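Local coordinates for protein of unknown function (Shewanella baltica, PDB 2Q9R), which is of unknown function but is an all-helical member of the DUF416 family and binds benzoic acid in a pocket, at residues L15-K20 with E115-I120; T25-R30 with N163-I168; S51-L56 with V100-L105. All coordinates share one frame; numbering follows the deposited sequence.

Overall arrangement
After helix 8-14 the chain enters helix 17-42, whose first turn makes contact 1 with the short helix 114-118, closing a loop of 94 residues. One to two turns further on, the same helix makes contact 2 with helix 153-170, closing a loop of 132 residues. Contacts 1 and 2 cross, because their segments alternate along the chain. Contact 3, between helix 47-62 and helix 92-111, closes a shorter loop of 43 residues nested inside both. The three patches touch: Ile120 packs on Cys28 and Thr104, and Leu54 reaches Cys28. Helix 17-42 is shared by contacts 1 and 2 and also touches both helices of contact 3, joining helices 114-118 and 153-170 with the 47-62/92-111 pair beside it.

Contact 1 of 3, residues L15-K20 with E115-I120; sequences LTLPQK and EDIVNI
A capping box starts helix 17-42 where Leu17 and Lys20, in its first turn, pack on Ile117 and Val118 of the short helix 114-118. In that box Gln19 N gives its hydrogen to Thr16 OG1, and Thr16 N returns a nearly straight bond (173°) to Gln19 OE1, in the plane of the side-chain amide and on a lone pair, 2.9 Å between Thr16 N and Gln19 OE1.

Ile117 reaches helix 17-42 with two branches. Its CG2 lies 3.3 Å from Lys20 O and also meets Lys20 CB, while its CD1 meets Leu17 CD1 at 3.5 Å, the two side chains crossing at about a right angle. Leu17 CG stands opposite its backbone N (chi1 176°), and the CD1 methyl beyond it comes closer to Ile117 than the root of the side chain does. Val118 CG2 packs on the aliphatic part of Lys20, 3.8 Å from Lys20 CD; its modelled approach to Lys20 CE is shorter than carbons normally allow and is doubtful in detail.

Past that methyl the lysine chain bends at chi4 (101°), and Lys20 NZ bonds to Leu15 O at 2.7 Å. Glu114 adds a salt bridge and Lys13 O a further hydrogen bond. Lys20 is buried, and its NZ is matched by the Glu114 carboxylate and two carbonyl oxygens, which probably favours the charged form, while its methylenes serve as apolar packing against Val118.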
# COMPACT_ATOMS: atom_id res chain seq x y z
N LEU A 15 1.31 8.63 28.48
CA LEU A 15 1.83 7.31 28.87
C LEU A 15 2.97 7.39 29.89
O LEU A 15 3.74 8.36 29.93
CB LEU A 15 2.31 6.58 27.64
CG LEU A 15 1.22 6.23 26.63
CD1 LEU A 15 1.84 5.44 25.49
CD2 LEU A 15 0.03 5.46 27.28
N THR A 16 3.09 6.34 30.71
CA THR A 16 4.26 6.18 31.57
C THR A 16 5.46 5.80 30.69
O THR A 16 5.29 5.40 29.51
CB THR A 16 4.08 5.07 32.58
OG1 THR A 16 4.00 3.83 31.86
CG2 THR A 16 2.83 5.30 33.39
N LEU A 17 6.66 5.93 31.25
CA LEU A 17 7.87 5.56 30.50
C LEU A 17 7.81 4.13 29.92
O LEU A 17 8.08 3.94 28.73
CB LEU A 17 9.13 5.77 31.35
CG LEU A 17 10.46 5.33 30.69
CD1 LEU A 17 10.87 6.36 29.68
CD2 LEU A 17 11.59 5.08 31.71
N PRO A 18 7.48 3.13 30.74
CA PRO A 18 7.37 1.76 30.21
C PRO A 18 6.30 1.60 29.13
O PRO A 18 6.54 0.91 28.15
CB PRO A 18 7.09 0.89 31.46
CG PRO A 18 7.36 1.77 32.62
CD PRO A 18 7.24 3.18 32.20
N GLN A 19 5.15 2.29 29.27
CA GLN A 19 4.10 2.28 28.26
C GLN A 19 4.62 2.86 26.93
O GLN A 19 4.41 2.28 25.91
CB GLN A 19 2.89 3.10 28.73
CG GLN A 19 2.04 2.40 29.77
CD GLN A 19 0.87 3.22 30.19
OE1 GLN A 19 1.02 4.38 30.59
NE2 GLN A 19 -0.33 2.61 30.13
N LYS A 20 5.28 4.02 27.00
CA LYS A 20 5.95 4.64 25.83
C LYS A 20 6.97 3.72 25.15
O LYS A 20 7.00 3.58 23.91
CB LYS A 20 6.66 5.90 26.28
CG LYS A 20 5.74 7.06 26.65
CD LYS A 20 6.59 8.28 27.13
CE LYS A 20 5.81 9.56 27.11
NZ LYS A 20 5.35 9.94 28.42
N GLU A 115 10.80 12.22 25.51
CA GLU A 115 10.50 12.92 24.24
C GLU A 115 10.91 12.08 23.04
O GLU A 115 10.13 11.90 22.10
CB GLU A 115 11.22 14.29 24.16
CG GLU A 115 10.39 15.51 24.62
N ASP A 116 12.14 11.57 23.08
CA ASP A 116 12.66 10.81 21.95
C ASP A 116 11.89 9.52 21.69
O ASP A 116 11.83 9.04 20.54
CB ASP A 116 14.11 10.43 22.19
CG ASP A 116 15.05 11.62 22.13
OD1 ASP A 116 14.59 12.79 22.01
OD2 ASP A 116 16.26 11.35 22.21
N ILE A 117 11.39 8.93 22.77
CA ILE A 117 10.62 7.70 22.67
C ILE A 117 9.31 8.03 21.98
O ILE A 117 8.94 7.35 21.06
CB ILE A 117 10.34 7.04 24.06
CG1 ILE A 117 11.65 6.72 24.78
CG2 ILE A 117 9.48 5.79 23.87
CD1 ILE A 117 11.50 6.25 26.23
N VAL A 118 8.63 9.07 22.44
CA VAL A 118 7.39 9.55 21.86
C VAL A 118 7.62 9.85 20.37
O VAL A 118 6.83 9.45 19.57
CB VAL A 118 6.83 10.84 22.61
CG1 VAL A 118 5.74 11.55 21.78
CG2 VAL A 118 6.33 10.52 24.07
N ASN A 119 8.72 10.52 20.02
CA ASN A 119 9.00 10.87 18.62
C ASN A 119 9.26 9.73 17.65
O ASN A 119 9.31 9.95 16.44
CB ASN A 119 10.14 11.89 18.52
CG ASN A 119 9.66 13.31 18.83
OD1 ASN A 119 8.44 13.58 18.84
ND2 ASN A 119 10.61 14.22 19.10
N ILE A 120 9.39 8.50 18.16
CA ILE A 120 9.43 7.34 17.29
C ILE A 120 8.14 7.26 16.54
O ILE A 120 8.10 6.71 15.40
CB ILE A 120 9.68 5.99 18.08
CG1 ILE A 120 11.10 5.96 18.71
CG2 ILE A 120 9.45 4.80 17.19
CD1 ILE A 120 12.23 6.48 17.85

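Contact 2 of 3, residues T25-R30 with N163-I168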
# COMPACT_ATOMS: atom_id res chain seq x y z
N THR A 25 8.91 0.34 20.89
CA THR A 25 9.51 -0.95 20.55
C THR A 25 8.70 -1.65 19.47
O THR A 25 9.27 -2.11 18.50
CB THR A 25 9.65 -1.83 21.77
OG1 THR A 25 10.45 -1.09 22.71
CG2 THR A 25 10.37 -3.19 21.47
N ALA A 26 7.38 -1.71 19.68
CA ALA A 26 6.46 -2.33 18.71
C ALA A 26 6.57 -1.65 17.31
O ALA A 26 6.61 -2.32 16.26
CB ALA A 26 5.01 -2.25 19.25
N LEU A 27 6.57 -0.32 17.28
CA LEU A 27 6.81 0.40 16.03
C LEU A 27 8.18 0.09 15.40
O LEU A 27 8.30 0.01 14.21
CB LEU A 27 6.64 1.93 16.21
CG LEU A 27 5.22 2.45 16.44
CD1 LEU A 27 5.21 3.97 16.35
CD2 LEU A 27 4.14 1.78 15.48
N CYS A 28 9.22 -0.09 16.19
CA CYS A 28 10.54 -0.33 15.61
C CYS A 28 10.60 -1.71 15.01
O CYS A 28 11.22 -1.90 14.00
CB CYS A 28 11.64 -0.19 16.63
SG CYS A 28 12.00 1.49 17.09
N GLN A 29 9.96 -2.67 15.68
CA GLN A 29 9.91 -4.02 15.19
C GLN A 29 9.23 -4.04 13.82
O GLN A 29 9.67 -4.72 12.95
CB GLN A 29 9.16 -4.94 16.15
CG GLN A 29 9.01 -6.35 15.65
CD GLN A 29 10.31 -7.10 15.64
OE1 GLN A 29 10.97 -7.11 16.63
NE2 GLN A 29 10.69 -7.71 14.53
N ARG A 30 8.15 -3.29 13.67
CA ARG A 30 7.38 -3.26 12.45
C ARG A 30 8.16 -2.74 11.22
O ARG A 30 7.88 -3.15 10.10
CB ARG A 30 6.12 -2.42 12.74
CG ARG A 30 5.15 -2.26 11.62
CD ARG A 30 3.80 -1.82 12.17
NE ARG A 30 2.93 -1.29 11.15
CZ ARG A 30 2.79 0.01 10.84
NH1 ARG A 30 3.48 0.96 11.47
NH2 ARG A 30 1.95 0.36 9.89
N ASN A 163 -2.94 4.11 16.29
CA ASN A 163 -4.04 4.31 17.23
C ASN A 163 -4.42 3.08 18.02
O ASN A 163 -4.65 3.14 19.23
CB ASN A 163 -5.26 4.91 16.52
CG ASN A 163 -5.19 6.42 16.48
OD1 ASN A 163 -5.60 7.08 17.43
ND2 ASN A 163 -4.59 6.97 15.43
N SER A 164 -4.54 1.97 17.30
CA SER A 164 -4.89 0.69 17.91
C SER A 164 -3.83 0.24 18.91
O SER A 164 -4.15 -0.28 19.97
CB SER A 164 -5.06 -0.36 16.83
OG SER A 164 -6.28 -0.16 16.16
N LEU A 165 -2.58 0.42 18.56
CA LEU A 165 -1.48 0.14 19.47
C LEU A 165 -1.56 1.02 20.72
O LEU A 165 -1.35 0.56 21.85
CB LEU A 165 -0.15 0.39 18.75
CG LEU A 165 1.15 0.11 19.48
CD1 LEU A 165 1.26 -1.39 19.90
CD2 LEU A 165 2.33 0.54 18.56
N LEU A 166 -1.87 2.30 20.54
CA LEU A 166 -1.95 3.20 21.69
C LEU A 166 -3.09 2.81 22.62
O LEU A 166 -2.93 2.81 23.87
CB LEU A 166 -2.13 4.65 21.23
CG LEU A 166 -2.29 5.75 22.29
CD1 LEU A 166 -1.14 5.72 23.27
CD2 LEU A 166 -2.39 7.12 21.62
N GLU A 167 -4.24 2.48 22.02
CA GLU A 167 -5.42 2.08 22.77
C GLU A 167 -5.21 0.86 23.63
O GLU A 167 -5.72 0.81 24.73
CB GLU A 167 -6.59 1.79 21.83
CG GLU A 167 -7.18 3.02 21.21
CD GLU A 167 -8.17 2.67 20.12
OE1 GLU A 167 -8.54 1.47 20.00
OE2 GLU A 167 -8.59 3.59 19.38
N ILE A 168 -4.54 -0.16 23.11
CA ILE A 168 -4.34 -1.36 23.91
C ILE A 168 -3.36 -1.09 25.06
O ILE A 168 -3.59 -1.55 26.19
CB ILE A 168 -4.03 -2.63 23.06
CG1 ILE A 168 -3.98 -3.87 23.96
CG2 ILE A 168 -2.79 -2.47 22.18
CD1 ILE A 168 -4.44 -5.17 23.26
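Leu165 sets its CG opposite the backbone N (chi1 -178°), which carries both methyls off helix 153-170 toward Ala26 and Leu27 of helix 17-42; Leu27 instead has CG beside its own backbone N (chi1 -70°), and its CD2 swings nearer to Leu165 than its CB does. The result is plain helix-to-helix packing inside an all-helical bundle, with one leucine set against an adjacent alanine and leucine.

Leu165 straddles the small Ala26: CD1 and CD2 each stand 3.9 Å from Ala26 CB, so the fork of the leucine faces that methyl with both prongs. CD2 has a second neighbour, touching Leu27 CD2 and coming within 4.1 Å of Leu27 CG, with the two leucine side chains set at a slant to one another. All three residues are buried, and the interaction is wholly apolar. The backbones stay well separated, the nearest CA atoms being those of Ala26 and Leu165 at 8.3 Å, so the gap is bridged by side chains.

Around these three residues, Leu183 of helix 177-190 also packs on Leu165, and the salt bridge from Arg30 to Glu158 ties the same two helices further along. A glycerol, probably from the crystallisation liquor, is bound about 5 Å from the Leu165 side chain. The closest approach between the two segments is methyl to methyl, Leu27 CD2 to Leu165 CD2 at 3.8 Å.

Contact 3 of 3, residues S51-L56 with V100-L105; sequences STALEL and VAISTL
In the interior of the helical bundle, Ile102 of helix 92-111 packs on two successive residues of helix 47-62, Ala53 and Leu54. Its two branches divide the work. CG2, set opposite the backbone N, meets Ala53 CB at 3.8 Å, while the longer arm, with CG1 beside the backbone N (chi1 -64°) and chi2 extended, carries CD1 to Leu54. There Ile102 CD1 lies 4.0 Å from Leu54 CG and about as far from Leu54 CD1, the two side chains crossing at about a right angle.

Ala53 CA and Ile102 CA, the nearest pair, are 7.5 Å apart, so side chains make the contact. Beside it, within helix 92-111, Thr104 OG1 bonds to Val100 O from above the carbonyl plane (38° out of it), on the opposite face from Thr104 N.

Leu50 and Leu57 of helix 47-62 extend the apolar surface around Ile102, and Leu77 of helix 70-79 touches it too. Leu54 also packs on Cys28 and Gln29, and Leu105 on Thr25, so helix 17-42 lies against both partners, with helix 70-79 likewise touching both.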
# COMPACT_ATOMS: atom_id res chain seq x y z
N SER A 51 17.97 -7.03 14.45
CA SER A 51 17.11 -7.99 15.14
C SER A 51 17.64 -8.33 16.54
O SER A 51 16.84 -8.56 17.44
CB SER A 51 16.87 -9.26 14.31
OG SER A 51 18.08 -9.92 14.00
N THR A 52 18.96 -8.35 16.72
CA THR A 52 19.56 -8.56 18.04
C THR A 52 19.22 -7.41 18.98
O THR A 52 18.85 -7.63 20.12
CB THR A 52 21.10 -8.67 18.00
OG1 THR A 52 21.49 -9.76 17.16
CG2 THR A 52 21.66 -8.94 19.39
N ALA A 53 19.36 -6.19 18.49
CA ALA A 53 18.94 -5.03 19.25
C ALA A 53 17.45 -5.12 19.60
O ALA A 53 17.05 -4.88 20.75
CB ALA A 53 19.27 -3.71 18.48
N LEU A 54 16.63 -5.51 18.65
CA LEU A 54 15.19 -5.62 18.91
C LEU A 54 14.84 -6.63 20.01
O LEU A 54 13.96 -6.38 20.82
CB LEU A 54 14.41 -5.88 17.63
CG LEU A 54 14.19 -4.66 16.70
CD1 LEU A 54 13.91 -5.12 15.25
CD2 LEU A 54 13.08 -3.71 17.23
N GLU A 55 15.52 -7.77 20.02
CA GLU A 55 15.26 -8.82 20.95
C GLU A 55 15.63 -8.36 22.36
O GLU A 55 14.90 -8.63 23.30
CB GLU A 55 16.07 -10.07 20.53
CG GLU A 55 16.02 -11.24 21.56
CD GLU A 55 14.67 -11.97 21.63
OE1 GLU A 55 14.27 -12.55 20.59
OE2 GLU A 55 14.03 -11.98 22.71
N LEU A 56 16.73 -7.62 22.47
CA LEU A 56 17.11 -7.00 23.73
C LEU A 56 16.11 -5.92 24.15
O LEU A 56 15.78 -5.82 25.32
CB LEU A 56 18.55 -6.44 23.62
CG LEU A 56 19.69 -7.49 23.51
CD1 LEU A 56 21.05 -6.84 23.18
CD2 LEU A 56 19.85 -8.27 24.80
N VAL A 100 17.84 3.91 12.37
CA VAL A 100 17.93 5.14 13.17
C VAL A 100 16.86 5.18 14.30
O VAL A 100 17.12 5.66 15.42
CB VAL A 100 17.88 6.42 12.28
CG1 VAL A 100 17.58 7.66 13.10
CG2 VAL A 100 19.19 6.60 11.45
N ALA A 101 15.68 4.66 14.02
CA ALA A 101 14.64 4.47 15.07
C ALA A 101 15.11 3.61 16.24
O ALA A 101 14.89 3.93 17.39
CB ALA A 101 13.38 3.85 14.45
N ILE A 102 15.72 2.48 15.92
CA ILE A 102 16.21 1.58 16.94
C ILE A 102 17.30 2.28 17.73
O ILE A 102 17.29 2.23 18.98
CB ILE A 102 16.70 0.23 16.34
CG1 ILE A 102 15.50 -0.49 15.70
CG2 ILE A 102 17.33 -0.61 17.43
CD1 ILE A 102 15.86 -1.61 14.70
N SER A 103 18.20 2.96 17.03
CA SER A 103 19.26 3.69 17.71
C SER A 103 18.70 4.77 18.64
O SER A 103 19.16 4.91 19.76
CB SER A 103 20.22 4.35 16.72
OG SER A 103 20.82 3.40 15.85
N THR A 104 17.75 5.56 18.13
CA THR A 104 17.07 6.60 18.91
C THR A 104 16.39 6.01 20.16
O THR A 104 16.53 6.52 21.25
CB THR A 104 16.04 7.33 18.04
OG1 THR A 104 16.70 7.85 16.87
CG2 THR A 104 15.33 8.46 18.80
N LEU A 105 15.67 4.91 20.00
CA LEU A 105 15.01 4.27 21.16
C LEU A 105 15.99 3.75 22.22
O LEU A 105 15.78 3.96 23.44
CB LEU A 105 14.07 3.16 20.66
CG LEU A 105 13.43 2.33 21.75
CD1 LEU A 105 12.71 3.23 22.81
CD2 LEU A 105 12.48 1.32 21.08